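Local coordinates for RagB/SusD domain protein (PDB 5J90) that binds chitin as a SusD homolog, probably an outer-membrane lipoprotein that helps to capture chitin chains for a chitin-utilization system of Flavobacterium johnsoniae, at residues A[301-305]-A[448-452]; A[55-60]-A[76-81]; A[222-227]-A[346-350]; A[212-216]-A[437-441]; A[114-118]-A[182-186]. All blocks are in the same frame, centred on the assembly; numbering follows the deposited sequence.

Contact 1 (A[301-305]-A[448-452])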
# COMPACT_ATOMS: atom_id res chain seq x y z
N ARG A 301 7.09 -9.13 28.87
CA ARG A 301 6.63 -8.10 27.95
C ARG A 301 7.74 -7.75 26.96
O ARG A 301 8.90 -7.66 27.33
CB ARG A 301 6.22 -6.85 28.74
CG ARG A 301 5.67 -5.71 27.90
CD ARG A 301 4.17 -5.74 27.86
NE ARG A 301 3.65 -4.67 27.02
CZ ARG A 301 2.96 -3.62 27.47
NH1 ARG A 301 2.67 -3.49 28.76
NH2 ARG A 301 2.53 -2.71 26.60
N THR A 302 7.38 -7.56 25.69
CA THR A 302 8.37 -7.16 24.69
C THR A 302 8.36 -5.64 24.44
O THR A 302 7.32 -4.98 24.56
CB THR A 302 8.22 -7.93 23.35
OG1 THR A 302 9.40 -7.73 22.56
CG2 THR A 302 7.00 -7.47 22.57
N GLY A 303 9.53 -5.10 24.11
CA GLY A 303 9.68 -3.67 23.88
C GLY A 303 9.72 -2.88 25.17
O GLY A 303 9.02 -1.88 25.32
N ILE A 304 10.55 -3.34 26.10
CA ILE A 304 10.61 -2.74 27.43
C ILE A 304 12.01 -2.27 27.79
O ILE A 304 12.99 -2.57 27.10
CB ILE A 304 10.14 -3.74 28.51
CG1 ILE A 304 10.99 -5.01 28.47
CG2 ILE A 304 8.66 -4.07 28.33
CD1 ILE A 304 10.77 -5.94 29.66
N ALA A 305 12.10 -1.53 28.89
CA ALA A 305 13.39 -1.21 29.48
C ALA A 305 13.81 -2.41 30.32
O ALA A 305 12.99 -2.98 31.04
CB ALA A 305 13.28 0.04 30.34
N PHE A 448 0.04 -6.58 22.68
CA PHE A 448 0.46 -5.44 23.49
C PHE A 448 1.48 -4.59 22.74
O PHE A 448 2.49 -5.11 22.26
CB PHE A 448 1.07 -5.90 24.81
CG PHE A 448 0.13 -6.67 25.70
CD1 PHE A 448 -1.13 -6.18 26.00
CD2 PHE A 448 0.51 -7.88 26.25
CE1 PHE A 448 -1.99 -6.88 26.82
CE2 PHE A 448 -0.34 -8.59 27.07
CZ PHE A 448 -1.59 -8.09 27.36
N PRO A 449 1.25 -3.27 22.65
CA PRO A 449 2.22 -2.39 21.99
C PRO A 449 3.52 -2.27 22.79
O PRO A 449 3.52 -2.42 24.01
CB PRO A 449 1.50 -1.04 21.94
CG PRO A 449 0.49 -1.11 23.06
CD PRO A 449 0.03 -2.55 23.05
N VAL A 450 4.63 -2.01 22.11
CA VAL A 450 5.89 -1.80 22.82
C VAL A 450 5.81 -0.55 23.68
O VAL A 450 5.02 0.36 23.40
CB VAL A 450 7.12 -1.72 21.87
CG1 VAL A 450 7.28 -3.02 21.09
CG2 VAL A 450 7.02 -0.51 20.93
N LEU A 451 6.62 -0.51 24.73
CA LEU A 451 6.69 0.66 25.62
C LEU A 451 7.89 1.53 25.27
O LEU A 451 7.92 2.71 25.63
CB LEU A 451 6.80 0.21 27.08
CG LEU A 451 5.56 -0.53 27.58
CD1 LEU A 451 5.77 -1.05 29.00
CD2 LEU A 451 4.34 0.38 27.50
N LYS A 452 8.87 0.94 24.59
CA LYS A 452 10.05 1.66 24.14
C LYS A 452 10.21 1.48 22.63
O LYS A 452 10.22 0.36 22.12
CB LYS A 452 11.31 1.16 24.85
CG LYS A 452 11.33 1.37 26.37
CD LYS A 452 11.30 2.85 26.71
CE LYS A 452 11.54 3.10 28.19
NZ LYS A 452 11.65 4.56 28.48
O HOH W 1 4.52 -5.38 24.39

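Contact 2 (A[55-60]-A[76-81])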
# COMPACT_ATOMS: atom_id res chain seq x y z
N LEU A 55 15.14 -13.54 17.12
CA LEU A 55 15.17 -12.15 17.59
C LEU A 55 14.44 -11.21 16.62
O LEU A 55 14.60 -9.98 16.69
CB LEU A 55 16.61 -11.70 17.83
CG LEU A 55 17.27 -12.37 19.04
CD1 LEU A 55 18.77 -12.10 19.08
CD2 LEU A 55 16.61 -11.87 20.31
N ASN A 56 13.63 -11.78 15.74
CA ASN A 56 12.74 -10.97 14.90
C ASN A 56 11.30 -11.47 15.01
O ASN A 56 10.63 -11.18 15.99
CB ASN A 56 13.28 -10.74 13.46
CG ASN A 56 13.64 -12.03 12.73
OD1 ASN A 56 12.78 -12.71 12.19
ND2 ASN A 56 14.94 -12.33 12.66
N SER A 57 10.84 -12.25 14.04
CA SER A 57 9.43 -12.62 14.03
C SER A 57 8.96 -13.48 15.22
O SER A 57 7.79 -13.41 15.59
CB SER A 57 9.06 -13.27 12.70
OG SER A 57 9.83 -14.43 12.45
N ASP A 58 9.86 -14.26 15.84
CA ASP A 58 9.44 -15.02 17.03
C ASP A 58 8.97 -14.09 18.14
O ASP A 58 8.16 -14.48 18.99
CB ASP A 58 10.57 -15.90 17.57
CG ASP A 58 10.74 -17.19 16.80
OD1 ASP A 58 9.87 -17.53 15.95
OD2 ASP A 58 11.75 -17.89 17.04
N ILE A 59 9.47 -12.86 18.13
CA ILE A 59 9.12 -11.86 19.14
C ILE A 59 8.03 -10.90 18.63
O ILE A 59 7.05 -10.65 19.32
CB ILE A 59 10.38 -11.10 19.61
CG1 ILE A 59 11.34 -12.09 20.29
CG2 ILE A 59 9.99 -9.96 20.53
CD1 ILE A 59 12.63 -11.46 20.79
N TRP A 60 8.18 -10.38 17.42
CA TRP A 60 7.19 -9.45 16.87
C TRP A 60 5.80 -10.09 16.76
O TRP A 60 4.79 -9.40 16.90
CB TRP A 60 7.65 -8.92 15.52
CG TRP A 60 8.95 -8.14 15.55
CD1 TRP A 60 9.44 -7.40 16.59
CD2 TRP A 60 9.90 -8.04 14.49
NE1 TRP A 60 10.65 -6.84 16.24
CE2 TRP A 60 10.95 -7.22 14.96
CE3 TRP A 60 9.96 -8.55 13.19
CZ2 TRP A 60 12.06 -6.90 14.16
CZ3 TRP A 60 11.06 -8.23 12.40
CH2 TRP A 60 12.09 -7.42 12.89
N ASN A 76 16.16 -5.06 17.90
CA ASN A 76 14.95 -5.39 17.14
C ASN A 76 13.68 -5.31 17.99
O ASN A 76 12.62 -4.94 17.49
CB ASN A 76 15.02 -6.81 16.57
CG ASN A 76 15.83 -6.93 15.28
OD1 ASN A 76 16.33 -5.94 14.72
ND2 ASN A 76 15.96 -8.16 14.80
N THR A 77 13.79 -5.67 19.28
CA THR A 77 12.60 -5.72 20.14
C THR A 77 12.08 -4.33 20.51
O THR A 77 10.92 -4.19 20.90
CB THR A 77 12.81 -6.54 21.43
OG1 THR A 77 13.56 -5.79 22.38
CG2 THR A 77 13.54 -7.85 21.12
N THR A 78 12.94 -3.32 20.39
CA THR A 78 12.54 -1.93 20.62
C THR A 78 12.57 -1.14 19.31
O THR A 78 12.63 0.09 19.30
CB THR A 78 13.40 -1.27 21.72
OG1 THR A 78 14.78 -1.47 21.41
CG2 THR A 78 13.10 -1.91 23.08
N TYR A 79 12.49 -1.88 18.20
CA TYR A 79 12.29 -1.32 16.86
C TYR A 79 13.48 -0.51 16.34
O TYR A 79 13.33 0.32 15.44
CB TYR A 79 11.00 -0.51 16.77
CG TYR A 79 9.73 -1.30 17.06
CD1 TYR A 79 9.74 -2.68 17.17
CD2 TYR A 79 8.51 -0.65 17.21
CE1 TYR A 79 8.57 -3.40 17.43
CE2 TYR A 79 7.33 -1.35 17.46
CZ TYR A 79 7.37 -2.73 17.57
OH TYR A 79 6.21 -3.43 17.82
N ALA A 80 14.66 -0.77 16.91
CA ALA A 80 15.92 -0.33 16.31
C ALA A 80 16.47 -1.54 15.56
O ALA A 80 17.16 -2.38 16.14
CB ALA A 80 16.90 0.16 17.39
N LEU A 81 16.15 -1.64 14.28
CA LEU A 81 16.53 -2.84 13.54
C LEU A 81 18.04 -2.93 13.43
O LEU A 81 18.69 -1.95 13.04
CB LEU A 81 15.87 -2.88 12.16
CG LEU A 81 14.34 -2.87 12.13
CD1 LEU A 81 13.83 -3.10 10.72
CD2 LEU A 81 13.78 -3.93 13.07

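Contact 3 (A[222-227]-A[346-350])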
# COMPACT_ATOMS: atom_id res chain seq x y z
N ALA A 222 -6.24 -13.77 -5.18
CA ALA A 222 -6.38 -14.52 -3.93
C ALA A 222 -7.46 -15.58 -4.05
O ALA A 222 -7.25 -16.75 -3.73
CB ALA A 222 -6.67 -13.58 -2.78
N LYS A 223 -8.63 -15.17 -4.53
CA LYS A 223 -9.74 -16.10 -4.67
C LYS A 223 -9.41 -17.22 -5.66
O LYS A 223 -9.67 -18.40 -5.39
CB LYS A 223 -10.99 -15.35 -5.10
CG LYS A 223 -12.21 -16.25 -5.30
CD LYS A 223 -13.43 -15.38 -5.66
CE LYS A 223 -14.68 -16.22 -5.92
NZ LYS A 223 -14.51 -17.10 -7.10
N THR A 224 -8.84 -16.84 -6.80
CA THR A 224 -8.49 -17.81 -7.82
C THR A 224 -7.52 -18.86 -7.27
O THR A 224 -7.73 -20.07 -7.42
CB THR A 224 -7.88 -17.12 -9.05
OG1 THR A 224 -8.89 -16.29 -9.66
CG2 THR A 224 -7.38 -18.14 -10.05
N GLU A 225 -6.45 -18.41 -6.62
CA GLU A 225 -5.44 -19.34 -6.14
C GLU A 225 -5.93 -20.15 -4.94
O GLU A 225 -5.62 -21.34 -4.82
CB GLU A 225 -4.13 -18.60 -5.85
CG GLU A 225 -3.47 -18.01 -7.10
CD GLU A 225 -2.93 -19.05 -8.07
OE1 GLU A 225 -2.76 -20.22 -7.68
OE2 GLU A 225 -2.64 -18.69 -9.23
N ALA A 226 -6.73 -19.53 -4.07
CA ALA A 226 -7.27 -20.25 -2.91
C ALA A 226 -8.22 -21.36 -3.36
O ALA A 226 -8.19 -22.49 -2.87
CB ALA A 226 -7.99 -19.30 -1.97
N GLU A 227 -9.09 -21.02 -4.31
CA GLU A 227 -10.02 -22.02 -4.81
C GLU A 227 -9.31 -23.15 -5.57
O GLU A 227 -9.69 -24.30 -5.45
CB GLU A 227 -11.15 -21.36 -5.61
CG GLU A 227 -12.06 -20.57 -4.68
CD GLU A 227 -13.23 -19.91 -5.36
OE1 GLU A 227 -13.16 -19.61 -6.57
OE2 GLU A 227 -14.23 -19.66 -4.65
N GLY A 346 -16.79 -16.06 1.27
CA GLY A 346 -17.70 -16.61 0.27
C GLY A 346 -17.05 -17.52 -0.76
O GLY A 346 -17.64 -17.84 -1.79
N TRP A 347 -15.82 -17.95 -0.48
CA TRP A 347 -15.08 -18.77 -1.44
C TRP A 347 -15.39 -20.26 -1.32
O TRP A 347 -15.89 -20.71 -0.29
CB TRP A 347 -13.58 -18.56 -1.26
CG TRP A 347 -13.11 -17.15 -1.45
CD1 TRP A 347 -13.82 -16.09 -1.95
CD2 TRP A 347 -11.81 -16.65 -1.15
NE1 TRP A 347 -13.03 -14.96 -1.98
CE2 TRP A 347 -11.79 -15.28 -1.49
CE3 TRP A 347 -10.64 -17.23 -0.62
CZ2 TRP A 347 -10.66 -14.48 -1.32
CZ3 TRP A 347 -9.52 -16.43 -0.46
CH2 TRP A 347 -9.54 -15.08 -0.80
N ASN A 348 -15.06 -21.02 -2.36
CA ASN A 348 -15.35 -22.45 -2.40
C ASN A 348 -14.35 -23.25 -1.60
O ASN A 348 -13.36 -23.76 -2.15
CB ASN A 348 -15.35 -22.96 -3.84
CG ASN A 348 -16.51 -22.44 -4.65
OD1 ASN A 348 -17.51 -21.98 -4.09
ND2 ASN A 348 -16.40 -22.54 -5.97
N MET A 349 -14.62 -23.39 -0.30
CA MET A 349 -13.65 -23.95 0.64
C MET A 349 -14.03 -25.32 1.19
O MET A 349 -13.20 -25.97 1.80
CB MET A 349 -13.43 -22.99 1.81
CG MET A 349 -12.81 -21.65 1.42
SD MET A 349 -11.04 -21.78 0.98
CE MET A 349 -11.11 -21.69 -0.81
N GLY A 350 -15.27 -25.75 0.99
CA GLY A 350 -15.74 -26.99 1.60
C GLY A 350 -16.01 -26.76 3.07
O GLY A 350 -15.11 -26.82 3.91
O HOH W 2 -12.38 -24.66 -4.66

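Contact 4 (A[212-216]-A[437-441])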
# COMPACT_ATOMS: atom_id res chain seq x y z
N MET A 212 -4.27 -16.40 0.59
CA MET A 212 -4.90 -15.57 1.61
C MET A 212 -4.02 -14.37 1.94
O MET A 212 -4.54 -13.29 2.24
CB MET A 212 -5.23 -16.38 2.87
CG MET A 212 -6.38 -15.78 3.68
SD MET A 212 -7.97 -15.80 2.81
CE MET A 212 -8.27 -17.56 2.73
N ARG A 213 -2.70 -14.55 1.88
CA ARG A 213 -1.79 -13.44 2.14
C ARG A 213 -2.10 -12.22 1.29
O ARG A 213 -1.96 -11.09 1.76
CB ARG A 213 -0.34 -13.85 1.88
CG ARG A 213 0.68 -12.78 2.30
CD ARG A 213 1.09 -12.95 3.77
NE ARG A 213 2.05 -14.04 3.90
CZ ARG A 213 1.91 -15.10 4.69
NH1 ARG A 213 2.86 -16.03 4.69
NH2 ARG A 213 0.85 -15.25 5.49
N ILE A 214 -2.50 -12.45 0.04
CA ILE A 214 -2.65 -11.35 -0.91
C ILE A 214 -4.10 -10.87 -1.06
O ILE A 214 -4.41 -10.11 -1.97
CB ILE A 214 -2.04 -11.70 -2.29
CG1 ILE A 214 -2.83 -12.81 -3.00
CG2 ILE A 214 -0.57 -12.09 -2.13
CD1 ILE A 214 -2.43 -13.00 -4.46
N VAL A 215 -4.97 -11.27 -0.14
CA VAL A 215 -6.39 -10.93 -0.31
C VAL A 215 -6.71 -9.43 -0.26
O VAL A 215 -7.69 -8.99 -0.86
CB VAL A 215 -7.28 -11.73 0.69
CG1 VAL A 215 -7.13 -11.20 2.11
CG2 VAL A 215 -8.74 -11.69 0.24
N LYS A 216 -5.90 -8.64 0.44
CA LYS A 216 -6.13 -7.19 0.49
C LYS A 216 -5.60 -6.47 -0.75
O LYS A 216 -6.19 -5.48 -1.19
CB LYS A 216 -5.57 -6.54 1.77
CG LYS A 216 -6.10 -7.18 3.05
CD LYS A 216 -6.12 -6.25 4.28
CE LYS A 216 -4.76 -5.74 4.63
NZ LYS A 216 -4.80 -5.02 5.95
N SER A 437 3.42 -12.55 9.77
CA SER A 437 2.79 -12.20 8.49
C SER A 437 1.26 -12.08 8.62
O SER A 437 0.67 -11.12 8.12
CB SER A 437 3.18 -13.21 7.42
OG SER A 437 4.58 -13.13 7.19
N ASP A 438 0.63 -13.03 9.30
CA ASP A 438 -0.82 -12.97 9.50
C ASP A 438 -1.22 -11.76 10.35
O ASP A 438 -2.27 -11.14 10.10
CB ASP A 438 -1.29 -14.26 10.18
CG ASP A 438 -2.41 -14.96 9.44
OD1 ASP A 438 -2.71 -14.65 8.27
OD2 ASP A 438 -3.00 -15.85 10.07
N TYR A 439 -0.40 -11.39 11.33
CA TYR A 439 -0.68 -10.23 12.16
C TYR A 439 -0.58 -8.95 11.34
O TYR A 439 -1.41 -8.05 11.46
CB TYR A 439 0.28 -10.14 13.36
CG TYR A 439 0.09 -8.85 14.12
CD1 TYR A 439 -0.93 -8.71 15.06
CD2 TYR A 439 0.90 -7.74 13.86
CE1 TYR A 439 -1.12 -7.51 15.74
CE2 TYR A 439 0.72 -6.55 14.53
CZ TYR A 439 -0.29 -6.44 15.47
OH TYR A 439 -0.47 -5.25 16.15
N ARG A 440 0.44 -8.86 10.50
CA ARG A 440 0.55 -7.69 9.64
C ARG A 440 -0.68 -7.57 8.73
O ARG A 440 -1.27 -6.49 8.61
CB ARG A 440 1.85 -7.73 8.83
CG ARG A 440 3.10 -7.40 9.65
CD ARG A 440 4.38 -7.51 8.83
NE ARG A 440 4.72 -8.91 8.54
CZ ARG A 440 5.55 -9.28 7.57
NH1 ARG A 440 6.12 -8.36 6.79
NH2 ARG A 440 5.81 -10.56 7.36
N ARG A 441 -1.08 -8.67 8.11
CA ARG A 441 -2.23 -8.62 7.21
C ARG A 441 -3.55 -8.30 7.91
O ARG A 441 -4.30 -7.46 7.42
CB ARG A 441 -2.37 -9.92 6.43
CG ARG A 441 -3.57 -9.92 5.49
CD ARG A 441 -3.64 -11.18 4.67
NE ARG A 441 -3.87 -12.37 5.50
CZ ARG A 441 -5.07 -12.85 5.81
NH1 ARG A 441 -6.18 -12.24 5.41
NH2 ARG A 441 -5.16 -13.95 6.55
O HOH W 3 -1.76 -14.20 5.84

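Contact 5 (A[114-118]-A[182-186])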
# COMPACT_ATOMS: atom_id res chain seq x y z
N GLN A 114 10.74 -35.21 -11.33
CA GLN A 114 10.20 -35.44 -10.00
C GLN A 114 11.03 -34.68 -8.97
O GLN A 114 10.48 -34.06 -8.05
CB GLN A 114 10.09 -36.94 -9.66
CG GLN A 114 11.41 -37.65 -9.34
CD GLN A 114 12.16 -38.12 -10.57
OE1 GLN A 114 12.23 -37.43 -11.58
NE2 GLN A 114 12.72 -39.33 -10.49
N PHE A 115 12.35 -34.71 -9.13
CA PHE A 115 13.22 -33.98 -8.21
C PHE A 115 13.11 -32.47 -8.43
O PHE A 115 13.17 -31.69 -7.47
CB PHE A 115 14.67 -34.44 -8.34
CG PHE A 115 14.89 -35.85 -7.87
CD1 PHE A 115 14.84 -36.16 -6.52
CD2 PHE A 115 15.16 -36.87 -8.77
CE1 PHE A 115 15.04 -37.46 -6.08
CE2 PHE A 115 15.36 -38.17 -8.34
CZ PHE A 115 15.30 -38.46 -7.00
N TYR A 116 12.95 -32.05 -9.68
CA TYR A 116 12.72 -30.64 -9.97
C TYR A 116 11.45 -30.15 -9.26
O TYR A 116 11.46 -29.13 -8.59
CB TYR A 116 12.63 -30.41 -11.48
CG TYR A 116 12.28 -29.00 -11.90
CD1 TYR A 116 12.95 -27.90 -11.36
CD2 TYR A 116 11.30 -28.76 -12.85
CE1 TYR A 116 12.64 -26.60 -11.76
CE2 TYR A 116 10.98 -27.47 -13.25
CZ TYR A 116 11.65 -26.40 -12.70
OH TYR A 116 11.34 -25.12 -13.10
N ALA A 117 10.36 -30.89 -9.42
CA ALA A 117 9.10 -30.55 -8.76
C ALA A 117 9.25 -30.41 -7.25
O ALA A 117 8.79 -29.44 -6.65
CB ALA A 117 8.04 -31.58 -9.10
N LEU A 118 9.91 -31.38 -6.62
CA LEU A 118 10.08 -31.35 -5.18
C LEU A 118 10.92 -30.14 -4.77
O LEU A 118 10.64 -29.49 -3.75
CB LEU A 118 10.68 -32.66 -4.66
CG LEU A 118 9.70 -33.83 -4.80
CD1 LEU A 118 10.44 -35.17 -4.76
CD2 LEU A 118 8.64 -33.78 -3.70
N SER A 182 7.72 -43.87 -5.85
CA SER A 182 8.58 -42.75 -5.44
C SER A 182 10.05 -43.13 -5.42
O SER A 182 10.42 -44.25 -5.06
CB SER A 182 8.19 -42.25 -4.05
OG SER A 182 9.10 -41.25 -3.62
N THR A 183 10.89 -42.18 -5.81
CA THR A 183 12.33 -42.33 -5.70
C THR A 183 12.90 -41.31 -4.71
O THR A 183 14.08 -40.96 -4.79
CB THR A 183 13.03 -42.19 -7.07
OG1 THR A 183 12.58 -41.00 -7.73
CG2 THR A 183 12.70 -43.40 -7.95
N PHE A 184 12.07 -40.86 -3.77
CA PHE A 184 12.44 -39.76 -2.88
C PHE A 184 12.53 -40.13 -1.39
O PHE A 184 12.98 -39.33 -0.59
CB PHE A 184 11.46 -38.59 -3.07
CG PHE A 184 11.93 -37.27 -2.48
CD1 PHE A 184 13.10 -36.67 -2.91
CD2 PHE A 184 11.17 -36.63 -1.52
CE1 PHE A 184 13.52 -35.44 -2.38
CE2 PHE A 184 11.57 -35.41 -0.99
CZ PHE A 184 12.75 -34.82 -1.41
N GLU A 185 12.11 -41.34 -1.02
CA GLU A 185 12.04 -41.65 0.41
C GLU A 185 13.38 -41.48 1.15
O GLU A 185 13.41 -40.89 2.23
CB GLU A 185 11.46 -43.05 0.68
CG GLU A 185 11.38 -43.34 2.18
CD GLU A 185 10.61 -44.60 2.53
OE1 GLU A 185 10.19 -45.33 1.61
OE2 GLU A 185 10.43 -44.84 3.74
N SER A 186 14.46 -41.98 0.57
CA SER A 186 15.76 -41.91 1.24
C SER A 186 16.30 -40.48 1.36
O SER A 186 17.18 -40.21 2.18
CB SER A 186 16.79 -42.81 0.54
OG SER A 186 17.05 -42.38 -0.79

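Contact 1 (A[301-305]-A[448-452])
Arg301 reaches across to Pro449 in a loop-to-loop contact between two irregular segments of the SusD-like fold: 301-305, which comes ahead of strand 326-328, and the loop segment 448-452, beyond helix 432-442. The arginine NH2 donates to the carbonyl O of Pro449 at 2.8 Å, close to the guanidinium plane and in the plane of the carbonyl. With CG anti to the backbone N (chi1 -178°) and a bend at chi2, the chain runs between two apolar groups: Leu451 CG lies over one guanidinium face and Phe448 CG over the opposite one, both off-centre. Arg301 NE donates to a water within bonding range of Thr302 O and Phe448 O, which has more acceptors near it than protons. Gly303 O accepts from both Leu451 N (2.8 Å) and Lys452 N (2.9 Å), the second from above the carbonyl plane. Glycine suits this point because its phi is positive and Val450 CG1 sits 3.7 Å from Gly303 CA, where a side chain would collide. Lys452 lays its aliphatic part beside Ala305, CE to CB 4.1 Å. Since NH1 also bonds to Asn395 O, the buried arginine charge is met by main-chain oxygens, whose dipoles probably help to stabilise it.

Contact 2 (A[55-60]-A[76-81])
Trp60 turns the N-H corner of its indole onto the backbone of Asn76. NE1 donates to Asn76 O at 3.0 Å and 163°, and the acceptor lies in the indole plane, although the donor stands well above the plane of the carbonyl. Tyr79 N reaches the same oxygen from the other face of that carbonyl, so two donors grip it. The Tyr79 ring presents its edge to the face of the indole in an offset edge-to-face (T-shaped) pair, with planes at 69° and the centroids of the five-membered ring and the phenol ring 6.0 Å apart. Farther along the indole, Leu81 CD2 packs at 3.6 Å from Trp60 CZ2. Tryptophan suits the place because one flat group offers both an N-H and a broad apolar surface.

The segments belong to the irregular part of the SusD-like fold that precedes the long helix 83-108: 55-60 includes the short helix 57-60, while 76-81 opens with a 3-10 turn. Asn76 uses its own amide to bind the carbonyl just past the end of helix 46-54. With CG anti to its carbonyl carbon (chi1 -82°), ND2 donates to Leu55 O at 3.0 Å; the oxygen lies in the plane of the Asn76 amide, but the donor stands above the Leu55 carbonyl plane. ND2 also bonds to Asn86 OD1, and Asn76 OD1 accepts from Leu82 N, so both ends of the group are fixed. Beside it, Ile59 CD1 meets the methyl CG2 of Thr77 at 3.7 Å, while Thr77 OG1 is engaged by Asn75 OD1; threonine thus serves an apolar and a polar neighbour at once.

Contact 3 (A[222-227]-A[346-350])
The indole of Trp347 lies against one side of helix 219-231, with Lys223 spread over one of its faces. Lys223 CG stands 3.7 Å from the centroid of the five-membered ring and 14° off the ring normal, a CH-pi contact, and CA, CB and CD of the same lysine follow the indole surface. The six-membered ring meets the smaller residues obliquely: Ala226 CB is 3.6 Å from Trp347 CZ3, and Ala222 CB is 3.8 Å from Trp347 CH2. Alanine suits these positions because a single methyl lets the large indole come close to the helix. The lysine chain stays extended up to CE and bends only at its last torsion (chi4 -64°), bringing NZ within 2.9 Å of Glu227 OE1 in a salt bridge one helical turn on.

The other oxygen of that carboxylate crosses to the loop. Asn348 N donates to Glu227 OE2 at 2.8 Å, on the anti side, while the carboxylate and the side-chain amide of Asn348 lie nearly parallel, 15° apart. Each oxygen of the glutamate thus has its own donor, which fixes the rotation of the group. A water joins Glu227 O to Asn348 O by donating to both, and the Met349 methyl CE packs at 3.7 Å from Ala226 O.

Gly346, with positive phi, closes helix 332-344 in a Schellman motif, and Asn348 is the centre of an inverse gamma turn before helix 353-368. This helix-to-helix connection therefore rests on helix 219-231, while Trp347 also touches Met212 of helix 196-213 and Val215 in the loop that follows it.

Contact 4 (A[212-216]-A[437-441])
Lys216 and Arg441 make the one direct hydrogen bond between these segments: Lys216 NZ donates to Arg441 O at 2.9 Å, in the carbonyl plane. The same ammonium also bonds to Ala505 O, so a long, flexible lysine links two backbone positions.

Across the contact the charged groups meet through a water. It accepts from Arg213 NH2 and Arg441 NE, each at 2.8 Å, and donates to Asp438 OD1 at 2.6 Å. Arg441 NH2 is salt-bridged to that same Asp438 OD1 at 3.1 Å, and Arg441 NH1 to Glu341. Arg213 is held by Glu434 and Asp132, and Asp438 OD2 by Lys424, so the arginine charges are probably well balanced.

Packing does the rest. Ser437 CB sits over the centre of one face of the Arg213 guanidinium, where a small residue leaves room for the flat group. The extended start of the Arg441 chain carries CD to 3.3 Å from Met212 O, and a bend at chi3 (65°) then turns a guanidinium face to that oxygen, off-centre. Val215 CG1 approaches Arg441 NH1 at 3.6 Å.

The contact joins the C-terminal end of helix 196-213 to helix 432-442, with helix 332-344 against Met212 and helix 154-177 beside Ile214.

Contact 5 (A[114-118]-A[182-186])
Phe184 drives its side chain from the loop 182-186 toward helix 113-134, where Leu118 and Phe115 receive it. Its CB is already 3.9 Å from Leu118 CD1. CG comes next, 3.4 Å from the same methyl; a chi1 of -165° sends the ring toward the helix and a chi2 of 61° turns a face to the leucine. Leu118 CD1 stands over the ring centre, 3.5 Å from the centroid and 14° off the normal, a CH-pi contact that also brings CD2, CE1 and CE2 within 4 Å. At the tip, Phe184 CZ is 4.1 Å from Leu118 CD1. On the flank, Phe184 CD1 meets Phe115 CE1 at 3.8 Å, near the plane of the Phe184 ring.

The loop bridges helices 154-177 and 196-213 in this largely helical fold, and within it Ser182 forms an ST turn: its OG accepts from Phe184 N at 3.0 Å. Serine suits that place because its short hydroxyl can fold back on the main chain. Ser182 OG is also bonded to Gly194 O, and the ring of Phe184 has a further edge-to-face partner in Phe33.

Thr183 meets the same Phe115, its carbonyl O 3.6 Å from Phe115 CZ, and the side chains of Phe115 and Thr183 cross at about a right angle.

Overall arrangement
Contacts 3 and 4 form one continuous patch, centres 15 Å apart: Trp347 packs on Met212 and Val215, and Ala222 on Ile214, where helix 196-213 gives way to helix 219-231. Contacts 1 and 2, centres 10 Å apart, make a second patch of loops, with Thr302 against Ile59 and Val450 against Tyr79. Contact 4, about 5 Å from contact 2 at the nearest atoms, lies between this patch and contact 3. Contact 5 is remote, its centre 46 Å from that of contact 1 and on the opposite side of the chain's centre. Contacts 2 and 5 close early in the sequence; contacts 3 and 4 reach from the 212-227 region to later segments, and contact 1 joins two loops of the second half, making one compact SusD-like body.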